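Local atomic coordinates of VgrG protein (Vibrio cholerae, PDB entry 4DTL), a protein that probably cross-links host actin covalently through its actin cross-linking domain, in a reaction that uses ATP and divalent metal ions. Residues A[25-30]-A[91-96]; A[61-66]-A[86-91]; A[173-178]-A[361-366]. All blocks are in the same frame, centred on the assembly; numbering follows the deposited sequence.

How the contacts relate
Contacts 1 and 2 each pair two strands, while contact 3 lays a loop (361-366) against strand 173-180. Contact 1 joins strands 24-30 and 85-97. Contact 2 shares L91 with contact 1 and pairs strand 85-97 with strand 56-68; their centres are about 15 Å apart, and in sequence contact 2 is nested inside the loop that contact 1 closes. Contact 3 comes later in the chain, its centre about 7 Å from that of contact 1, because strand 173-180 runs antiparallel to 24-30 on the side away from 85-97. All three reach ATP, and contacts 1 and 2 share one manganese, so distant parts of the chain converge on one nucleotide-metal site.

Contact 1: A[25-30]-A[91-96]; sequences IGIENE and LVSYPC. With MN (manganese (II) ion), chain E; MN (manganese (II) ion), chain D; ATP (adenosine-5'-triphosphate), chain B.
N29 and L91 form a hydrogen-bonded pair in the antiparallel strand pairing that lines the ATP site, and this end of the contact is the tightly packed one. N29 N reaches L91 O at 2.7 Å, L91 N returns a bond to N29 O, and S93 N donates to I27 O. Between these rungs E28 and V92 make a non-hydrogen-bonded pair with their CA atoms 4.6 Å apart. On the face of N29 and L91, M111 of helix 101-124 touches both side chains, while the N29 amide is bonded to Q173.

From S93 onward the pairing is irregular and looser. I27 N finds the hydroxyl of S93 in place of a backbone carbonyl, at 2.7 Å to OG and nearly straight (170°). The serine torsion (chi1 79°) sets OG between backbone N and carbonyl carbon, facing the neighbouring strand; a small hydroxyl residue suits a place where OG must both accept from I27 N and donate to a water. That water bridges the irregular part, donating in turn to I25 O and, at greater length, to Y94 O. Pairing then resumes one residue out of step, where I25 N meets C96 O at 2.9 Å and C96 N bonds back to I25 O.

The face of E28 and V92 belongs to the nucleotide. G26 CA lies 3.2 Å from ATP O2', leaving no room for a side chain, and O2' itself donates to S93 O. V92 CG1 packs on the ribose, and the rigid ring of P95 offers CG to adenine C5 at 3.6 Å. E28, extended beyond CG, carries its carboxylate to both manganese ions: OE1 and OE2 chelate one, with OE2 2.5 Å from it, and OE2 also bridges to the second at 2.2 Å.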
loop_
_atom_site.group_PDB
_atom_site.type_symbol
_atom_site.label_atom_id
_atom_site.label_comp_id
_atom_site.label_asym_id
_atom_site.label_seq_id
_atom_site.Cartn_x
_atom_site.Cartn_y
_atom_site.Cartn_z
ATOM N N ILE A 25 -8.370 -7.785 0.801
ATOM C CA ILE A 25 -7.929 -6.990 -0.344
ATOM C C ILE A 25 -8.377 -5.537 -0.244
ATOM O O ILE A 25 -9.504 -5.255 0.158
ATOM C CB ILE A 25 -8.287 -7.654 -1.706
ATOM C CG1 ILE A 25 -7.604 -6.944 -2.908
ATOM C CG2 ILE A 25 -9.797 -7.845 -1.881
ATOM C CD1 ILE A 25 -7.245 -7.801 -4.095
ATOM N N GLY A 26 -7.475 -4.646 -0.626
ATOM C CA GLY A 26 -7.704 -3.215 -0.697
ATOM C C GLY A 26 -7.174 -2.697 -2.012
ATOM O O GLY A 26 -6.200 -3.232 -2.538
ATOM N N ILE A 27 -7.791 -1.660 -2.552
ATOM C CA ILE A 27 -7.382 -1.078 -3.831
ATOM C C ILE A 27 -7.120 0.434 -3.741
ATOM O O ILE A 27 -7.683 1.124 -2.889
ATOM C CB ILE A 27 -8.362 -1.446 -4.989
ATOM C CG1 ILE A 27 -9.774 -0.843 -4.794
ATOM C CG2 ILE A 27 -8.405 -2.955 -5.248
ATOM C CD1 ILE A 27 -10.614 -0.742 -6.059
ATOM N N GLU A 28 -6.245 0.927 -4.625
ATOM C CA GLU A 28 -5.888 2.334 -4.790
ATOM C C GLU A 28 -6.156 2.701 -6.239
ATOM O O GLU A 28 -5.757 1.972 -7.155
ATOM C CB GLU A 28 -4.427 2.589 -4.439
ATOM C CG GLU A 28 -4.129 2.417 -2.966
ATOM C CD GLU A 28 -2.640 2.388 -2.696
ATOM O OE1 GLU A 28 -2.025 1.312 -2.857
ATOM O OE2 GLU A 28 -2.075 3.473 -2.437
ATOM N N ASN A 29 -6.853 3.816 -6.448
ATOM C CA ASN A 29 -7.267 4.252 -7.775
ATOM C C ASN A 29 -7.044 5.759 -8.002
ATOM O O ASN A 29 -7.847 6.600 -7.579
ATOM C CB ASN A 29 -8.742 3.886 -7.950
ATOM C CG ASN A 29 -9.269 3.963 -9.353
ATOM O OD1 ASN A 29 -8.539 3.763 -10.328
ATOM N ND2 ASN A 29 -10.576 4.188 -9.473
ATOM N N GLU A 30 -5.932 6.095 -8.647
ATOM C CA GLU A 30 -5.612 7.491 -8.949
ATOM C C GLU A 30 -6.397 7.992 -10.156
ATOM O O GLU A 30 -6.332 7.386 -11.230
ATOM C CB GLU A 30 -4.121 7.670 -9.153
ATOM C CG GLU A 30 -3.698 9.129 -9.171
ATOM C CD GLU A 30 -2.271 9.372 -9.611
ATOM O OE1 GLU A 30 -1.697 10.409 -9.207
ATOM O OE2 GLU A 30 -1.716 8.530 -10.359
ATOM N N LEU A 91 -8.505 7.404 -4.979
ATOM C CA LEU A 91 -9.586 6.723 -4.270
ATOM C C LEU A 91 -8.987 5.471 -3.632
ATOM O O LEU A 91 -8.402 4.634 -4.335
ATOM C CB LEU A 91 -10.774 6.403 -5.204
ATOM C CG LEU A 91 -11.362 7.556 -6.039
ATOM C CD1 LEU A 91 -12.632 7.108 -6.754
ATOM C CD2 LEU A 91 -11.626 8.798 -5.197
ATOM N N VAL A 92 -9.039 5.408 -2.289
ATOM C CA VAL A 92 -8.443 4.329 -1.489
ATOM C C VAL A 92 -9.533 3.521 -0.799
ATOM O O VAL A 92 -10.152 4.000 0.162
ATOM C CB VAL A 92 -7.376 4.866 -0.488
ATOM C CG1 VAL A 92 -6.696 3.725 0.255
ATOM C CG2 VAL A 92 -6.326 5.725 -1.196
ATOM N N SER A 93 -9.767 2.289 -1.286
ATOM C CA SER A 93 -10.811 1.444 -0.719
ATOM C C SER A 93 -10.568 1.018 0.717
ATOM O O SER A 93 -9.425 0.954 1.170
ATOM C CB SER A 93 -11.073 0.225 -1.595
ATOM O OG SER A 93 -10.077 -0.764 -1.392
ATOM N N TYR A 94 -11.664 0.772 1.440
ATOM C CA TYR A 94 -11.604 0.199 2.765
ATOM C C TYR A 94 -11.437 -1.304 2.459
ATOM O O TYR A 94 -12.117 -1.818 1.557
ATOM C CB TYR A 94 -12.897 0.507 3.537
ATOM C CG TYR A 94 -12.866 1.892 4.143
ATOM C CD1 TYR A 94 -13.309 2.998 3.424
ATOM C CD2 TYR A 94 -12.326 2.106 5.405
ATOM C CE1 TYR A 94 -13.263 4.278 3.968
ATOM C CE2 TYR A 94 -12.266 3.382 5.956
ATOM C CZ TYR A 94 -12.726 4.467 5.229
ATOM O OH TYR A 94 -12.656 5.718 5.782
ATOM N N PRO A 95 -10.480 -2.018 3.089
ATOM C CA PRO A 95 -10.305 -3.441 2.758
ATOM C C PRO A 95 -11.549 -4.283 3.004
ATOM O O PRO A 95 -12.386 -3.945 3.849
ATOM C CB PRO A 95 -9.161 -3.881 3.678
ATOM C CG PRO A 95 -9.204 -2.909 4.820
ATOM C CD PRO A 95 -9.546 -1.610 4.160
ATOM N N CYS A 96 -11.676 -5.363 2.242
ATOM C CA CYS A 96 -12.775 -6.319 2.358
ATOM C C CYS A 96 -12.196 -7.712 2.198
ATOM O O CYS A 96 -11.015 -7.842 1.908
ATOM C CB CYS A 96 -13.873 -6.035 1.336
ATOM S SG CYS A 96 -13.381 -6.290 -0.388
HETATM MN MN MN E . -1.942 5.598 -2.013
HETATM MN MN MN D . 0.055 2.306 -3.047
HETATM P PG ATP B . 1.089 5.056 -1.872
HETATM O O1G ATP B . -0.068 5.848 -2.397
HETATM O O2G ATP B . 1.645 4.150 -2.923
HETATM O O3G ATP B . 2.166 5.976 -1.387
HETATM P PB ATP B . -0.419 4.696 0.302
HETATM O O1B ATP B . 0.198 5.702 1.194
HETATM O O2B ATP B . -1.542 5.312 -0.479
HETATM O O3B ATP B . 0.602 4.141 -0.645
HETATM P PA ATP B . -2.502 3.602 1.693
HETATM O O1A ATP B . -2.600 3.527 3.176
HETATM O O2A ATP B . -3.164 4.891 1.194
HETATM O O3A ATP B . -1.079 3.551 1.207
HETATM O "O5'" ATP B . -3.286 2.354 1.069
HETATM C "C5'" ATP B . -3.077 1.056 1.640
HETATM C "C4'" ATP B . -3.835 0.011 0.870
HETATM O "O4'" ATP B . -3.898 -1.172 1.693
HETATM C "C3'" ATP B . -5.278 0.369 0.529
HETATM O "O3'" ATP B . -5.590 -0.062 -0.785
HETATM C "C2'" ATP B . -6.078 -0.347 1.614
HETATM O "O2'" ATP B . -7.395 -0.683 1.205
HETATM C "C1'" ATP B . -5.235 -1.586 1.840
HETATM N N9 ATP B . -5.389 -2.218 3.144
HETATM C C8 ATP B . -5.400 -1.607 4.368
HETATM N N7 ATP B . -5.600 -2.424 5.372
HETATM C C5 ATP B . -5.723 -3.664 4.762
HETATM C C6 ATP B . -5.935 -4.962 5.277
HETATM N N6 ATP B . -6.123 -5.225 6.577
HETATM N N1 ATP B . -5.961 -5.990 4.399
HETATM C C2 ATP B . -5.808 -5.731 3.098
HETATM N N3 ATP B . -5.632 -4.551 2.498
HETATM C C4 ATP B . -5.591 -3.556 3.392
HETATM O O HOH W 1 -11.177 -3.426 -1.136
#

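Contact 2: A[61-66]-A[86-91]; sequences TKDMNQ and THTVEL. With MN (manganese (II) ion), chain E; ATP (adenosine-5'-triphosphate), chain B.
K62 and H87 lie flank to flank, and the lysine methylene CD sits over one face of the imidazole, 3.5 Å from the ring centroid and 9° off the normal: a CH-pi contact. A long aliphatic chain suits this place, since it covers the ring and still sends NZ on to S42 O; a water lies between NZ and H87 NE2. The amide of N65 stands steeply to the imidazole plane (77°), with ND2 3.5 Å from H87 CE1, but its OD1 is bonded to G67 and ND2 to Q85.

Hydrogen bonds, two of them through threonine hydroxyls, knit the strands. E90 O accepts twice from T61, from N and from OG1 (2.6 Å), the two donors arriving from opposite faces of the carbonyl plane. D63 N donates to T88 O at 2.7 Å, and M64 N to T88 OG1 at 2.9 Å, while T88 N bonds back to M64 O. A threonine thus serves two successive amides, and its OG1 is also bonded to E30. Q66 N to T86 O continues the pairing.

The carboxylates of D63 and E90 are stacked, with D63 OD2 3.9 Å from E90 OE2; the manganese on E90 probably offsets part of their repulsion. E90, extended from a CG anti to the backbone N (chi1 -172°), sends OE1 to this ion at 2.3 Å, which E28 and ATP also bind.

The register shift between K62 and N65 is a beta bulge at the corner the chain turns at M64, in an antiparallel pair whose T61-E90 end supplies a manganese ligand to the ATP site.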
loop_
_atom_site.group_PDB
_atom_site.type_symbol
_atom_site.label_atom_id
_atom_site.label_comp_id
_atom_site.label_asym_id
_atom_site.label_seq_id
_atom_site.Cartn_x
_atom_site.Cartn_y
_atom_site.Cartn_z
ATOM N N THR A 61 -8.795 10.904 -1.151
ATOM C CA THR A 61 -7.487 11.376 -0.692
ATOM C C THR A 61 -6.721 12.209 -1.714
ATOM O O THR A 61 -6.923 12.082 -2.929
ATOM C CB THR A 61 -6.568 10.176 -0.272
ATOM O OG1 THR A 61 -6.155 9.464 -1.441
ATOM C CG2 THR A 61 -7.208 9.224 0.748
ATOM N N LYS A 62 -5.776 13.009 -1.209
ATOM C CA LYS A 62 -4.855 13.745 -2.068
ATOM C C LYS A 62 -3.655 12.800 -2.245
ATOM O O LYS A 62 -3.271 12.098 -1.296
ATOM C CB LYS A 62 -4.441 15.119 -1.499
ATOM C CG LYS A 62 -3.801 15.085 -0.118
ATOM C CD LYS A 62 -3.004 16.332 0.170
ATOM C CE LYS A 62 -2.681 16.409 1.636
ATOM N NZ LYS A 62 -1.886 17.612 1.987
ATOM N N ASP A 63 -3.103 12.747 -3.465
ATOM C CA ASP A 63 -1.997 11.852 -3.774
ATOM C C ASP A 63 -0.695 12.568 -4.188
ATOM O O ASP A 63 0.089 12.967 -3.333
ATOM C CB ASP A 63 -2.450 10.792 -4.800
ATOM C CG ASP A 63 -1.458 9.668 -5.086
ATOM O OD1 ASP A 63 -0.624 9.351 -4.188
ATOM O OD2 ASP A 63 -1.538 9.080 -6.181
ATOM N N MET A 64 -0.485 12.740 -5.490
ATOM C CA MET A 64 0.707 13.353 -6.067
ATOM C C MET A 64 0.628 14.882 -6.132
ATOM O O MET A 64 -0.269 15.419 -6.784
ATOM C CB MET A 64 0.950 12.767 -7.468
ATOM C CG MET A 64 2.238 11.963 -7.583
ATOM S SD MET A 64 2.250 10.441 -6.574
ATOM C CE MET A 64 2.181 9.172 -7.853
ATOM N N ASN A 65 1.563 15.579 -5.443
ATOM C CA ASN A 65 1.620 17.042 -5.437
ATOM C C ASN A 65 1.890 17.575 -6.857
ATOM O O ASN A 65 2.899 17.220 -7.471
ATOM C CB ASN A 65 2.662 17.554 -4.444
ATOM C CG ASN A 65 2.685 19.064 -4.327
ATOM O OD1 ASN A 65 2.997 19.792 -5.273
ATOM N ND2 ASN A 65 2.368 19.580 -3.154
ATOM N N GLN A 66 0.965 18.399 -7.382
ATOM C CA GLN A 66 1.060 18.948 -8.740
ATOM C C GLN A 66 1.475 20.421 -8.773
ATOM O O GLN A 66 1.394 21.060 -9.821
ATOM C CB GLN A 66 -0.251 18.721 -9.510
ATOM C CG GLN A 66 -0.669 17.259 -9.627
ATOM C CD GLN A 66 0.163 16.496 -10.619
ATOM O OE1 GLN A 66 1.162 15.867 -10.263
ATOM N NE2 GLN A 66 -0.233 16.539 -11.884
ATOM N N THR A 86 -2.035 21.959 -5.040
ATOM C CA THR A 86 -2.856 21.079 -5.882
ATOM C C THR A 86 -2.270 19.656 -5.835
ATOM O O THR A 86 -1.045 19.482 -5.772
ATOM C CB THR A 86 -2.897 21.528 -7.340
ATOM O OG1 THR A 86 -1.583 21.457 -7.886
ATOM C CG2 THR A 86 -3.480 22.895 -7.524
ATOM N N HIS A 87 -3.146 18.648 -5.872
ATOM C CA HIS A 87 -2.763 17.244 -5.836
ATOM C C HIS A 87 -3.670 16.458 -6.735
ATOM O O HIS A 87 -4.794 16.880 -7.002
ATOM C CB HIS A 87 -2.900 16.684 -4.409
ATOM C CG HIS A 87 -1.999 17.316 -3.390
ATOM N ND1 HIS A 87 -0.797 16.724 -3.018
ATOM C CD2 HIS A 87 -2.175 18.444 -2.659
ATOM C CE1 HIS A 87 -0.273 17.519 -2.098
ATOM N NE2 HIS A 87 -1.061 18.569 -1.851
ATOM N N THR A 88 -3.218 15.269 -7.133
ATOM C CA THR A 88 -4.042 14.336 -7.880
ATOM C C THR A 88 -4.915 13.668 -6.818
ATOM O O THR A 88 -4.523 13.640 -5.637
ATOM C CB THR A 88 -3.187 13.305 -8.612
ATOM O OG1 THR A 88 -2.340 12.632 -7.684
ATOM C CG2 THR A 88 -2.367 13.905 -9.720
ATOM N N VAL A 89 -6.095 13.173 -7.221
ATOM C CA VAL A 89 -7.021 12.517 -6.316
ATOM C C VAL A 89 -6.793 11.031 -6.450
ATOM O O VAL A 89 -6.655 10.519 -7.563
ATOM C CB VAL A 89 -8.505 12.920 -6.586
ATOM C CG1 VAL A 89 -9.484 12.043 -5.801
ATOM C CG2 VAL A 89 -8.743 14.396 -6.286
ATOM N N GLU A 90 -6.742 10.347 -5.310
ATOM C CA GLU A 90 -6.644 8.908 -5.268
ATOM C C GLU A 90 -7.753 8.348 -4.414
ATOM O O GLU A 90 -7.913 8.756 -3.265
ATOM C CB GLU A 90 -5.285 8.457 -4.766
ATOM C CG GLU A 90 -5.086 6.960 -4.903
ATOM C CD GLU A 90 -3.802 6.467 -4.287
ATOM O OE1 GLU A 90 -3.557 6.791 -3.104
ATOM O OE2 GLU A 90 -3.047 5.743 -4.976
ATOM N N LEU A 91 -8.505 7.404 -4.979
ATOM C CA LEU A 91 -9.586 6.723 -4.270
ATOM C C LEU A 91 -8.987 5.471 -3.632
ATOM O O LEU A 91 -8.402 4.634 -4.335
ATOM C CB LEU A 91 -10.774 6.403 -5.204
ATOM C CG LEU A 91 -11.362 7.556 -6.039
ATOM C CD1 LEU A 91 -12.632 7.108 -6.754
ATOM C CD2 LEU A 91 -11.626 8.798 -5.197
HETATM MN MN MN E . -1.942 5.598 -2.013
HETATM P PG ATP B . 1.089 5.056 -1.872
HETATM O O1G ATP B . -0.068 5.848 -2.397
HETATM O O2G ATP B . 1.645 4.150 -2.923
HETATM O O3G ATP B . 2.166 5.976 -1.387
HETATM P PB ATP B . -0.419 4.696 0.302
HETATM O O1B ATP B . 0.198 5.702 1.194
HETATM O O2B ATP B . -1.542 5.312 -0.479
HETATM O O3B ATP B . 0.602 4.141 -0.645
HETATM P PA ATP B . -2.502 3.602 1.693
HETATM O O1A ATP B . -2.600 3.527 3.176
HETATM O O2A ATP B . -3.164 4.891 1.194
HETATM O O3A ATP B . -1.079 3.551 1.207
HETATM O "O5'" ATP B . -3.286 2.354 1.069
HETATM C "C5'" ATP B . -3.077 1.056 1.640
HETATM C "C4'" ATP B . -3.835 0.011 0.870
HETATM O "O4'" ATP B . -3.898 -1.172 1.693
HETATM C "C3'" ATP B . -5.278 0.369 0.529
HETATM O "O3'" ATP B . -5.590 -0.062 -0.785
HETATM C "C2'" ATP B . -6.078 -0.347 1.614
HETATM O "O2'" ATP B . -7.395 -0.683 1.205
HETATM C "C1'" ATP B . -5.235 -1.586 1.840
HETATM N N9 ATP B . -5.389 -2.218 3.144
HETATM C C8 ATP B . -5.400 -1.607 4.368
HETATM N N7 ATP B . -5.600 -2.424 5.372
HETATM C C5 ATP B . -5.723 -3.664 4.762
HETATM C C6 ATP B . -5.935 -4.962 5.277
HETATM N N6 ATP B . -6.123 -5.225 6.577
HETATM N N1 ATP B . -5.961 -5.990 4.399
HETATM C C2 ATP B . -5.808 -5.731 3.098
HETATM N N3 ATP B . -5.632 -4.551 2.498
HETATM C C4 ATP B . -5.591 -3.556 3.392
HETATM O O HOH W 2 -3.292 8.790 -1.124
HETATM O O HOH W 3 -2.360 20.052 0.767
HETATM O O HOH W 4 -0.798 6.766 -7.396
#

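Contact 3: A[173-178]-A[361-366]; sequences QQATVG and SYLPKT. With ATP (adenosine-5'-triphosphate), chain B.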
loop_
_atom_site.group_PDB
_atom_site.type_symbol
_atom_site.label_atom_id
_atom_site.label_comp_id
_atom_site.label_asym_id
_atom_site.label_seq_id
_atom_site.Cartn_x
_atom_site.Cartn_y
_atom_site.Cartn_z
ATOM N N GLN A 173 -3.594 2.439 -10.903
ATOM C CA GLN A 173 -4.148 1.420 -10.016
ATOM C C GLN A 173 -3.163 0.503 -9.326
ATOM O O GLN A 173 -2.180 0.066 -9.924
ATOM C CB GLN A 173 -5.221 0.595 -10.747
ATOM C CG GLN A 173 -6.470 1.411 -11.062
ATOM C CD GLN A 173 -7.517 0.713 -11.895
ATOM O OE1 GLN A 173 -7.241 -0.192 -12.691
ATOM N NE2 GLN A 173 -8.745 1.190 -11.782
ATOM N N GLN A 174 -3.462 0.200 -8.059
ATOM C CA GLN A 174 -2.736 -0.719 -7.189
ATOM C C GLN A 174 -3.719 -1.540 -6.365
ATOM O O GLN A 174 -4.873 -1.165 -6.205
ATOM C CB GLN A 174 -1.838 0.054 -6.237
ATOM C CG GLN A 174 -0.405 0.176 -6.709
ATOM C CD GLN A 174 0.087 1.572 -6.651
ATOM O OE1 GLN A 174 0.537 2.052 -5.621
ATOM N NE2 GLN A 174 -0.057 2.271 -7.740
ATOM N N ALA A 175 -3.252 -2.684 -5.879
ATOM C CA ALA A 175 -4.007 -3.585 -5.027
ATOM C C ALA A 175 -3.092 -3.999 -3.878
ATOM O O ALA A 175 -1.869 -4.068 -4.057
ATOM C CB ALA A 175 -4.426 -4.803 -5.824
ATOM N N THR A 176 -3.675 -4.224 -2.689
ATOM C CA THR A 176 -2.951 -4.653 -1.489
ATOM C C THR A 176 -3.653 -5.861 -0.937
ATOM O O THR A 176 -4.851 -5.795 -0.692
ATOM C CB THR A 176 -2.753 -3.498 -0.477
ATOM O OG1 THR A 176 -1.943 -2.473 -1.066
ATOM C CG2 THR A 176 -2.114 -3.959 0.825
ATOM N N VAL A 177 -2.919 -6.967 -0.776
ATOM C CA VAL A 177 -3.459 -8.249 -0.319
ATOM C C VAL A 177 -2.893 -8.534 1.067
ATOM O O VAL A 177 -1.686 -8.396 1.278
ATOM C CB VAL A 177 -3.172 -9.397 -1.357
ATOM C CG1 VAL A 177 -3.485 -10.787 -0.793
ATOM C CG2 VAL A 177 -3.932 -9.174 -2.663
ATOM N N GLY A 178 -3.777 -8.915 1.990
ATOM C CA GLY A 178 -3.419 -9.264 3.355
ATOM C C GLY A 178 -3.714 -10.719 3.623
ATOM O O GLY A 178 -4.834 -11.180 3.406
ATOM N N SER A 361 -10.008 -8.163 -11.810
ATOM C CA SER A 361 -11.440 -8.204 -11.477
ATOM C C SER A 361 -11.823 -7.434 -10.213
ATOM O O SER A 361 -13.008 -7.154 -10.015
ATOM C CB SER A 361 -11.921 -9.647 -11.383
ATOM O OG SER A 361 -11.354 -10.326 -10.272
ATOM N N TYR A 362 -10.832 -7.083 -9.371
ATOM C CA TYR A 362 -11.020 -6.305 -8.138
ATOM C C TYR A 362 -10.961 -4.794 -8.410
ATOM O O TYR A 362 -11.208 -3.989 -7.507
ATOM C CB TYR A 362 -9.920 -6.655 -7.120
ATOM C CG TYR A 362 -10.029 -8.045 -6.549
ATOM C CD1 TYR A 362 -10.821 -8.301 -5.433
ATOM C CD2 TYR A 362 -9.323 -9.106 -7.106
ATOM C CE1 TYR A 362 -10.936 -9.583 -4.906
ATOM C CE2 TYR A 362 -9.438 -10.398 -6.594
ATOM C CZ TYR A 362 -10.251 -10.632 -5.499
ATOM O OH TYR A 362 -10.344 -11.899 -4.981
ATOM N N LEU A 363 -10.576 -4.417 -9.637
ATOM C CA LEU A 363 -10.397 -3.021 -10.009
ATOM C C LEU A 363 -11.515 -2.486 -10.881
ATOM O O LEU A 363 -11.964 -3.205 -11.769
ATOM C CB LEU A 363 -9.013 -2.800 -10.668
ATOM C CG LEU A 363 -7.773 -2.597 -9.732
ATOM C CD1 LEU A 363 -7.877 -1.338 -8.862
ATOM C CD2 LEU A 363 -7.448 -3.820 -8.886
ATOM N N PRO A 364 -11.973 -1.230 -10.651
ATOM C CA PRO A 364 -13.018 -0.671 -11.526
ATOM C C PRO A 364 -12.440 -0.237 -12.870
ATOM O O PRO A 364 -11.291 0.212 -12.935
ATOM C CB PRO A 364 -13.536 0.525 -10.731
ATOM C CG PRO A 364 -12.372 0.949 -9.891
ATOM C CD PRO A 364 -11.532 -0.256 -9.629
ATOM N N LYS A 365 -13.225 -0.384 -13.949
ATOM C CA LYS A 365 -12.775 0.029 -15.286
ATOM C C LYS A 365 -13.733 1.015 -15.910
ATOM O O LYS A 365 -14.929 0.720 -15.960
ATOM C CB LYS A 365 -12.596 -1.182 -16.228
ATOM C CG LYS A 365 -11.666 -2.285 -15.724
ATOM C CD LYS A 365 -10.244 -1.800 -15.391
ATOM C CE LYS A 365 -9.236 -2.922 -15.363
ATOM N NZ LYS A 365 -9.568 -3.977 -14.364
ATOM N N THR A 366 -13.223 2.184 -16.388
ATOM C CA THR A 366 -14.053 3.194 -17.059
ATOM C C THR A 366 -14.642 2.567 -18.336
ATOM O O THR A 366 -15.856 2.638 -18.553
ATOM C CB THR A 366 -13.261 4.483 -17.357
ATOM O OG1 THR A 366 -12.754 5.026 -16.138
ATOM C CG2 THR A 366 -14.110 5.535 -18.065
HETATM P PG ATP B . 1.089 5.056 -1.872
HETATM O O1G ATP B . -0.068 5.848 -2.397
HETATM O O2G ATP B . 1.645 4.150 -2.923
HETATM O O3G ATP B . 2.166 5.976 -1.387
HETATM P PB ATP B . -0.419 4.696 0.302
HETATM O O1B ATP B . 0.198 5.702 1.194
HETATM O O2B ATP B . -1.542 5.312 -0.479
HETATM O O3B ATP B . 0.602 4.141 -0.645
HETATM P PA ATP B . -2.502 3.602 1.693
HETATM O O1A ATP B . -2.600 3.527 3.176
HETATM O O2A ATP B . -3.164 4.891 1.194
HETATM O O3A ATP B . -1.079 3.551 1.207
HETATM O "O5'" ATP B . -3.286 2.354 1.069
HETATM C "C5'" ATP B . -3.077 1.056 1.640
HETATM C "C4'" ATP B . -3.835 0.011 0.870
HETATM O "O4'" ATP B . -3.898 -1.172 1.693
HETATM C "C3'" ATP B . -5.278 0.369 0.529
HETATM O "O3'" ATP B . -5.590 -0.062 -0.785
HETATM C "C2'" ATP B . -6.078 -0.347 1.614
HETATM O "O2'" ATP B . -7.395 -0.683 1.205
HETATM C "C1'" ATP B . -5.235 -1.586 1.840
HETATM N N9 ATP B . -5.389 -2.218 3.144
HETATM C C8 ATP B . -5.400 -1.607 4.368
HETATM N N7 ATP B . -5.600 -2.424 5.372
HETATM C C5 ATP B . -5.723 -3.664 4.762
HETATM C C6 ATP B . -5.935 -4.962 5.277
HETATM N N6 ATP B . -6.123 -5.225 6.577
HETATM N N1 ATP B . -5.961 -5.990 4.399
HETATM C C2 ATP B . -5.808 -5.731 3.098
HETATM N N3 ATP B . -5.632 -4.551 2.498
HETATM C C4 ATP B . -5.591 -3.556 3.392
#
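L363 meets Q173 directly after Y362, which packs on I25 of strand 24-30 and whose hydroxyl bonds to M98 O. The leucine presses its methyl CD1 against the side chain of Q173, 3.7 Å from CD, as the two side chains pass one another head to tail. The branched end spreads along strand 173-178: CD1 also lies 4.0 Å from Q174 O, and CD2 faces A175 CB at 4.4 Å. Leucine fits because its two methyls can cover both the aliphatic part of a glutamine and the small alanine two residues on.

P364 supplies the one hydrogen bond between the segments. Its carbonyl O accepts from Q173 NE2 at 3.0 Å, nearly straight at 161°, with the donor in the carbonyl plane and the oxygen close to the plane of the glutamine amide. Proline suits the place because its ring packs on M111 and L112 of helix 101-124 while its O still accepts; ring atom CD comes 3.8 Å from Q173 NE2. K365 follows at the edge: its CE is 4.3 Å from Q173 OE1, and its NZ bonds to Q360.

The strand's other face serves the nucleotide, T176 CB lying 3.4 Å from ATP O4'. The alternation of a strand thus turns Q173 and A175 to the loop and T176 to the ribose.

Q173 NE2 bonds both to P364 O and to N29 OD1, so the amide group is gripped by two partners. Its orientation is therefore well defined, and one buried polar group ties the loop near the end of the modelled chain to two strands of the ATP site.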